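Intracellular protease/amidase (Salmonella enterica subsp. enterica serovar Typhimurium, PDB 4K2H) binds zinc as a member of the DJ-1/PfpI family and may act as a peptidase, though its exact role is not established. Local coordinates at residues K5-L10 with L30-E35; L24-R29 with F162-S167. The protein carries 1 engineered substitution. All coordinates share one frame; numbering follows the deposited sequence.

How the interactions relate
Interaction 1 pairs the two parallel strands of the unit strand 6-11, helix 17-29, strand 33-38; interaction 2 packs the helix of that unit against helix 159-171. The first is partly buried, with one sheet face apolar and the other carrying charged residues; the second is fully buried and lies on the apolar face. Backbone hydrogen bonds carry the first, whereas the second has none between its segments and relies on aliphatic side-chain contacts, with Asp25 and its zinc facing the second subunit. Their centres lie about 9 Å apart. Leu27 serves both, packing against Val34, and Arg28 NH2 reaches Val34 O at 2.8 Å.

Interaction 1 of 2, residues K5-L10 with L30-E35; sequences KKVAVL and LHIDVE
Val7 holds strand 33-35 through both of its backbone polar atoms: its N donates to Asp33 O at 2.8 Å, and Glu35 N donates to Val7 O, also 2.8 Å, in a nearly straight bond (170° at the hydrogen). Val9 N continues the ladder to Glu35 O at 2.9 Å, while at the other end Asp33 N to Lys5 O is weak. On the apolar face Val7 CG2 meets Ile32 CG2 at 3.8 Å, the two side chains crossing at a slant, and Val9 CG2 touches Val34 CG1 in the same manner. Val34 can present CG1 because that methyl stands opposite its own N (chi1 -173°). These are neighbouring parallel strands of a beta-alpha-beta crossover in the DJ-1/PfpI fold, joined by helix 17-29, whose Leu27 packs on Val7, Ile32 and Val34. On the reverse face Lys6 and Asp33 run side by side, CG to CB 3.9 Å, and Glu35 extends to a salt bridge with Arg62. Further out, Leu170 of helix 159-171 covers Val7 and Ile32, and His31, with positive phi, closes the helix in a Schellman motif just before the strand begins.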
loop_
_atom_site.group_PDB
_atom_site.type_symbol
_atom_site.label_atom_id
_atom_site.label_comp_id
_atom_site.label_asym_id
_atom_site.label_seq_id
_atom_site.Cartn_x
_atom_site.Cartn_y
_atom_site.Cartn_z
ATOM N N LYS A 5 -0.645 -18.720 -11.842
ATOM C CA LYS A 5 -1.593 -18.716 -10.741
ATOM C C LYS A 5 -2.497 -17.487 -10.769
ATOM O O LYS A 5 -2.095 -16.446 -11.287
ATOM C CB LYS A 5 -0.807 -18.740 -9.438
ATOM C CG LYS A 5 0.050 -19.981 -9.256
ATOM C CD LYS A 5 -0.796 -21.131 -8.755
ATOM C CE LYS A 5 -0.110 -22.466 -8.983
ATOM N NZ LYS A 5 -0.975 -23.548 -8.456
ATOM N N LYS A 6 -3.685 -17.605 -10.165
ATOM C CA LYS A 6 -4.686 -16.513 -10.083
ATOM C C LYS A 6 -5.134 -16.218 -8.650
ATOM O O LYS A 6 -5.520 -17.138 -7.919
ATOM C CB LYS A 6 -5.954 -16.922 -10.815
ATOM C CG LYS A 6 -6.019 -16.653 -12.297
ATOM C CD LYS A 6 -7.474 -16.818 -12.770
ATOM C CE LYS A 6 -8.146 -18.067 -12.161
ATOM N NZ LYS A 6 -9.508 -18.335 -12.698
ATOM N N VAL A 7 -5.142 -14.941 -8.281
ATOM C CA VAL A 7 -5.536 -14.511 -6.961
ATOM C C VAL A 7 -6.679 -13.500 -7.072
ATOM O O VAL A 7 -6.630 -12.612 -7.905
ATOM C CB VAL A 7 -4.347 -13.862 -6.233
ATOM C CG1 VAL A 7 -4.755 -13.321 -4.860
ATOM C CG2 VAL A 7 -3.197 -14.867 -6.103
ATOM N N ALA A 8 -7.714 -13.686 -6.249
ATOM C CA ALA A 8 -8.815 -12.728 -6.077
ATOM C C ALA A 8 -8.606 -11.913 -4.791
ATOM O O ALA A 8 -8.359 -12.486 -3.720
ATOM C CB ALA A 8 -10.162 -13.454 -6.012
ATOM N N VAL A 9 -8.695 -10.595 -4.891
ATOM C CA VAL A 9 -8.603 -9.739 -3.705
ATOM C C VAL A 9 -9.988 -9.140 -3.558
ATOM O O VAL A 9 -10.490 -8.475 -4.471
ATOM C CB VAL A 9 -7.543 -8.638 -3.870
ATOM C CG1 VAL A 9 -7.476 -7.715 -2.645
ATOM C CG2 VAL A 9 -6.180 -9.247 -4.133
ATOM N N LEU A 10 -10.637 -9.413 -2.437
ATOM C CA LEU A 10 -12.002 -8.935 -2.256
ATOM C C LEU A 10 -11.972 -7.538 -1.664
ATOM O O LEU A 10 -11.302 -7.277 -0.663
ATOM C CB LEU A 10 -12.815 -9.871 -1.347
ATOM C CG LEU A 10 -12.876 -11.340 -1.772
ATOM C CD1 LEU A 10 -13.887 -12.083 -0.929
ATOM C CD2 LEU A 10 -13.210 -11.511 -3.238
ATOM N N LEU A 30 5.566 -10.319 -9.174
ATOM C CA LEU A 30 5.900 -11.707 -9.528
ATOM C C LEU A 30 5.057 -12.244 -10.662
ATOM O O LEU A 30 4.948 -13.442 -10.801
ATOM C CB LEU A 30 5.667 -12.590 -8.322
ATOM C CG LEU A 30 6.610 -12.244 -7.186
ATOM C CD1 LEU A 30 6.046 -12.724 -5.880
ATOM C CD2 LEU A 30 7.975 -12.861 -7.461
ATOM N N HIS A 31 4.396 -11.365 -11.422
ATOM C CA HIS A 31 3.558 -11.771 -12.536
ATOM C C HIS A 31 2.533 -12.852 -12.165
ATOM O O HIS A 31 2.094 -13.593 -13.024
ATOM C CB HIS A 31 4.425 -12.273 -13.705
ATOM C CG HIS A 31 5.521 -11.331 -14.103
ATOM N ND1 HIS A 31 5.302 -10.239 -14.912
ATOM C CD2 HIS A 31 6.845 -11.322 -13.808
ATOM C CE1 HIS A 31 6.439 -9.593 -15.098
ATOM N NE2 HIS A 31 7.391 -10.229 -14.439
ATOM N N ILE A 32 2.159 -12.945 -10.891
ATOM C CA ILE A 32 0.977 -13.711 -10.486
ATOM C C ILE A 32 -0.263 -12.918 -10.913
ATOM O O ILE A 32 -0.343 -11.726 -10.666
ATOM C CB ILE A 32 0.974 -13.976 -8.972
ATOM C CG1 ILE A 32 2.181 -14.853 -8.605
ATOM C CG2 ILE A 32 -0.336 -14.601 -8.522
ATOM C CD1 ILE A 32 2.405 -15.018 -7.121
ATOM N N ASP A 33 -1.203 -13.569 -11.586
ATOM C CA ASP A 33 -2.463 -12.929 -12.000
ATOM C C ASP A 33 -3.281 -12.507 -10.797
ATOM O O ASP A 33 -3.561 -13.344 -9.931
ATOM C CB ASP A 33 -3.300 -13.929 -12.761
ATOM C CG ASP A 33 -3.471 -13.571 -14.168
ATOM O OD1 ASP A 33 -2.464 -13.345 -14.866
ATOM O OD2 ASP A 33 -4.643 -13.540 -14.584
ATOM N N VAL A 34 -3.645 -11.232 -10.731
ATOM C CA VAL A 34 -4.489 -10.715 -9.643
ATOM C C VAL A 34 -5.764 -10.074 -10.216
ATOM O O VAL A 34 -5.703 -9.328 -11.182
ATOM C CB VAL A 34 -3.739 -9.696 -8.765
ATOM C CG1 VAL A 34 -4.581 -9.319 -7.563
ATOM C CG2 VAL A 34 -2.417 -10.263 -8.250
ATOM N N GLU A 35 -6.915 -10.413 -9.656
ATOM C CA GLU A 35 -8.172 -9.699 -9.929
ATOM C C GLU A 35 -8.752 -9.125 -8.652
ATOM O O GLU A 35 -9.015 -9.856 -7.706
ATOM C CB GLU A 35 -9.199 -10.623 -10.554
ATOM C CG GLU A 35 -9.431 -10.388 -12.029
ATOM C CD GLU A 35 -10.657 -11.112 -12.555
ATOM O OE1 GLU A 35 -11.256 -11.945 -11.851
ATOM O OE2 GLU A 35 -11.037 -10.816 -13.697
#

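Interaction 2 of 2, residues L24-R29 with F162-S167. With ZN (zinc ion), chain P.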
loop_
_atom_site.group_PDB
_atom_site.type_symbol
_atom_site.label_atom_id
_atom_site.label_comp_id
_atom_site.label_asym_id
_atom_site.label_seq_id
_atom_site.Cartn_x
_atom_site.Cartn_y
_atom_site.Cartn_z
ATOM N N LEU A 24 -1.337 -6.812 -3.418
ATOM C CA LEU A 24 -1.534 -6.805 -4.839
ATOM C C LEU A 24 -0.247 -6.427 -5.581
ATOM O O LEU A 24 0.111 -7.021 -6.592
ATOM C CB LEU A 24 -2.669 -5.834 -5.146
ATOM C CG LEU A 24 -3.015 -5.751 -6.593
ATOM C CD1 LEU A 24 -4.513 -5.509 -6.688
ATOM C CD2 LEU A 24 -2.161 -4.677 -7.263
ATOM N N ASP A 25 0.442 -5.421 -5.091
ATOM C CA ASP A 25 1.705 -5.008 -5.709
ATOM C C ASP A 25 2.719 -6.176 -5.715
ATOM O O ASP A 25 3.364 -6.469 -6.728
ATOM C CB ASP A 25 2.249 -3.766 -4.981
ATOM C CG ASP A 25 3.696 -3.507 -5.239
ATOM O OD1 ASP A 25 3.965 -2.570 -5.994
ATOM O OD2 ASP A 25 4.605 -4.181 -4.661
ATOM N N ILE A 26 2.867 -6.839 -4.583
ATOM C CA ILE A 26 3.866 -7.930 -4.496
ATOM C C ILE A 26 3.514 -9.034 -5.497
ATOM O O ILE A 26 4.350 -9.432 -6.323
ATOM C CB ILE A 26 3.938 -8.507 -3.072
ATOM C CG1 ILE A 26 4.454 -7.442 -2.098
ATOM C CG2 ILE A 26 4.813 -9.760 -3.014
ATOM C CD1 ILE A 26 5.835 -6.927 -2.416
ATOM N N LEU A 27 2.263 -9.486 -5.452
ATOM C CA LEU A 27 1.784 -10.521 -6.345
ATOM C C LEU A 27 2.019 -10.152 -7.806
ATOM O O LEU A 27 2.506 -10.989 -8.588
ATOM C CB LEU A 27 0.307 -10.828 -6.104
ATOM C CG LEU A 27 -0.102 -11.452 -4.750
ATOM C CD1 LEU A 27 -1.618 -11.409 -4.568
ATOM C CD2 LEU A 27 0.368 -12.887 -4.633
ATOM N N ARG A 28 1.687 -8.921 -8.176
ATOM C CA ARG A 28 1.813 -8.502 -9.563
ATOM C C ARG A 28 3.274 -8.287 -9.967
ATOM O O ARG A 28 3.600 -8.437 -11.136
ATOM C CB ARG A 28 0.934 -7.255 -9.889
ATOM C CG ARG A 28 -0.485 -7.617 -10.321
ATOM C CD ARG A 28 -1.430 -6.415 -10.531
ATOM N NE ARG A 28 -2.823 -6.821 -10.805
ATOM C CZ ARG A 28 -3.912 -6.047 -10.721
ATOM N NH1 ARG A 28 -3.862 -4.761 -10.350
ATOM N NH2 ARG A 28 -5.101 -6.584 -10.974
ATOM N N ARG A 29 4.164 -7.974 -9.026
ATOM C CA ARG A 29 5.600 -7.904 -9.362
ATOM C C ARG A 29 6.108 -9.272 -9.787
ATOM O O ARG A 29 6.964 -9.371 -10.658
ATOM C CB ARG A 29 6.447 -7.429 -8.195
ATOM C CG ARG A 29 6.557 -5.929 -8.072
ATOM C CD ARG A 29 7.123 -5.551 -6.737
ATOM N NE ARG A 29 6.748 -4.197 -6.396
ATOM C CZ ARG A 29 7.376 -3.114 -6.824
ATOM N NH1 ARG A 29 8.442 -3.214 -7.594
ATOM N NH2 ARG A 29 6.922 -1.911 -6.462
ATOM N N PHE A 162 3.389 -11.310 4.855
ATOM C CA PHE A 162 2.154 -11.979 4.432
ATOM C C PHE A 162 2.118 -12.186 2.927
ATOM O O PHE A 162 1.848 -13.302 2.450
ATOM C CB PHE A 162 0.950 -11.165 4.930
ATOM C CG PHE A 162 -0.375 -11.553 4.308
ATOM C CD1 PHE A 162 -1.133 -12.602 4.834
ATOM C CD2 PHE A 162 -0.879 -10.841 3.225
ATOM C CE1 PHE A 162 -2.360 -12.942 4.274
ATOM C CE2 PHE A 162 -2.108 -11.168 2.674
ATOM C CZ PHE A 162 -2.838 -12.240 3.190
ATOM N N ALA A 163 2.388 -11.112 2.190
ATOM C CA ALA A 163 2.370 -11.146 0.732
ATOM C C ALA A 163 3.464 -12.056 0.148
ATOM O O ALA A 163 3.214 -12.834 -0.774
ATOM C CB ALA A 163 2.506 -9.732 0.170
ATOM N N LEU A 164 4.686 -11.951 0.681
ATOM C CA LEU A 164 5.785 -12.790 0.173
ATOM C C LEU A 164 5.500 -14.262 0.480
ATOM O O LEU A 164 5.644 -15.106 -0.385
ATOM C CB LEU A 164 7.130 -12.313 0.703
ATOM C CG LEU A 164 7.470 -10.885 0.251
ATOM C CD1 LEU A 164 8.582 -10.317 1.106
ATOM C CD2 LEU A 164 7.833 -10.747 -1.228
ATOM N N THR A 165 5.010 -14.553 1.674
ATOM C CA THR A 165 4.668 -15.930 2.042
ATOM C C THR A 165 3.574 -16.513 1.173
ATOM O O THR A 165 3.699 -17.639 0.660
ATOM C CB THR A 165 4.250 -16.022 3.511
ATOM O OG1 THR A 165 5.332 -15.537 4.278
ATOM C CG2 THR A 165 3.976 -17.460 3.934
ATOM N N LEU A 166 2.512 -15.748 0.984
ATOM C CA LEU A 166 1.467 -16.152 0.065
ATOM C C LEU A 166 2.066 -16.437 -1.309
ATOM O O LEU A 166 1.761 -17.467 -1.911
ATOM C CB LEU A 166 0.387 -15.067 -0.037
ATOM C CG LEU A 166 -0.645 -15.234 -1.158
ATOM C CD1 LEU A 166 -1.364 -16.572 -1.072
ATOM C CD2 LEU A 166 -1.653 -14.096 -1.113
ATOM N N SER A 167 2.905 -15.522 -1.811
ATOM C CA SER A 167 3.459 -15.662 -3.155
ATOM C C SER A 167 4.298 -16.935 -3.284
ATOM O O SER A 167 4.220 -17.659 -4.275
ATOM C CB SER A 167 4.349 -14.476 -3.500
ATOM O OG SER A 167 3.620 -13.264 -3.567
HETATM ZN ZN ZN P . 2.836 -1.505 -7.410
#
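Ile26 faces Ala163 across two neighbouring helices, 17-29 and 159-171, which pack side by side on one face of the central parallel sheet of this DJ-1/PfpI alpha/beta fold. The segment axes approach to 9.1 Å and run in the same general direction, inclined by 37°. The small Ala163 side chain allows this closeness: its CB lies 3.7 Å from Ile26 CB, with Ile26 CG1 alongside. In Ile26, chi1 of -65° sets CG1 opposite the carbonyl carbon and turns CG2 opposite the backbone N, where it meets Leu164 CD2 at 3.6 Å, the two side chains crossing at about a right angle. Leu164 also packs on Val177 and Ala181 of helix 174-183, extending the apolar layer. The first bond of Leu27 does not point at helix 162-167, yet its CD2 reaches Ser167 OG and, more loosely, Leu166 CD2 at 4.2 Å. Asp25, Arg28 and Arg29 face the second subunit. Asp25 OD1 binds zinc at 2.1 Å, in a site completed by Glu16, Glu17 and His49 of the second subunit, so the metal bridges the dimer. Arg29 NE donates to Asp25 OD2 at 2.8 Å in a nearly straight salt bridge; OD2 lies in the guanidinium plane, but NE approaches its syn side 31° out of the carboxylate plane. With both carboxylate oxygens held, its rotation is fixed and its charge probably tempered; a weak bond from Arg29 NH2 also reaches OD1. Arg28 forms a salt bridge with Asp56, and Leu24 CD1 sits above its guanidinium, offset toward the rim. Between the helices, the buried Ser167 hydroxyl is satisfied within its own helix: OG donates to Ala163 O at 2.9 Å from above the carbonyl plane, while Ser167 N reaches the same oxygen from the opposite face.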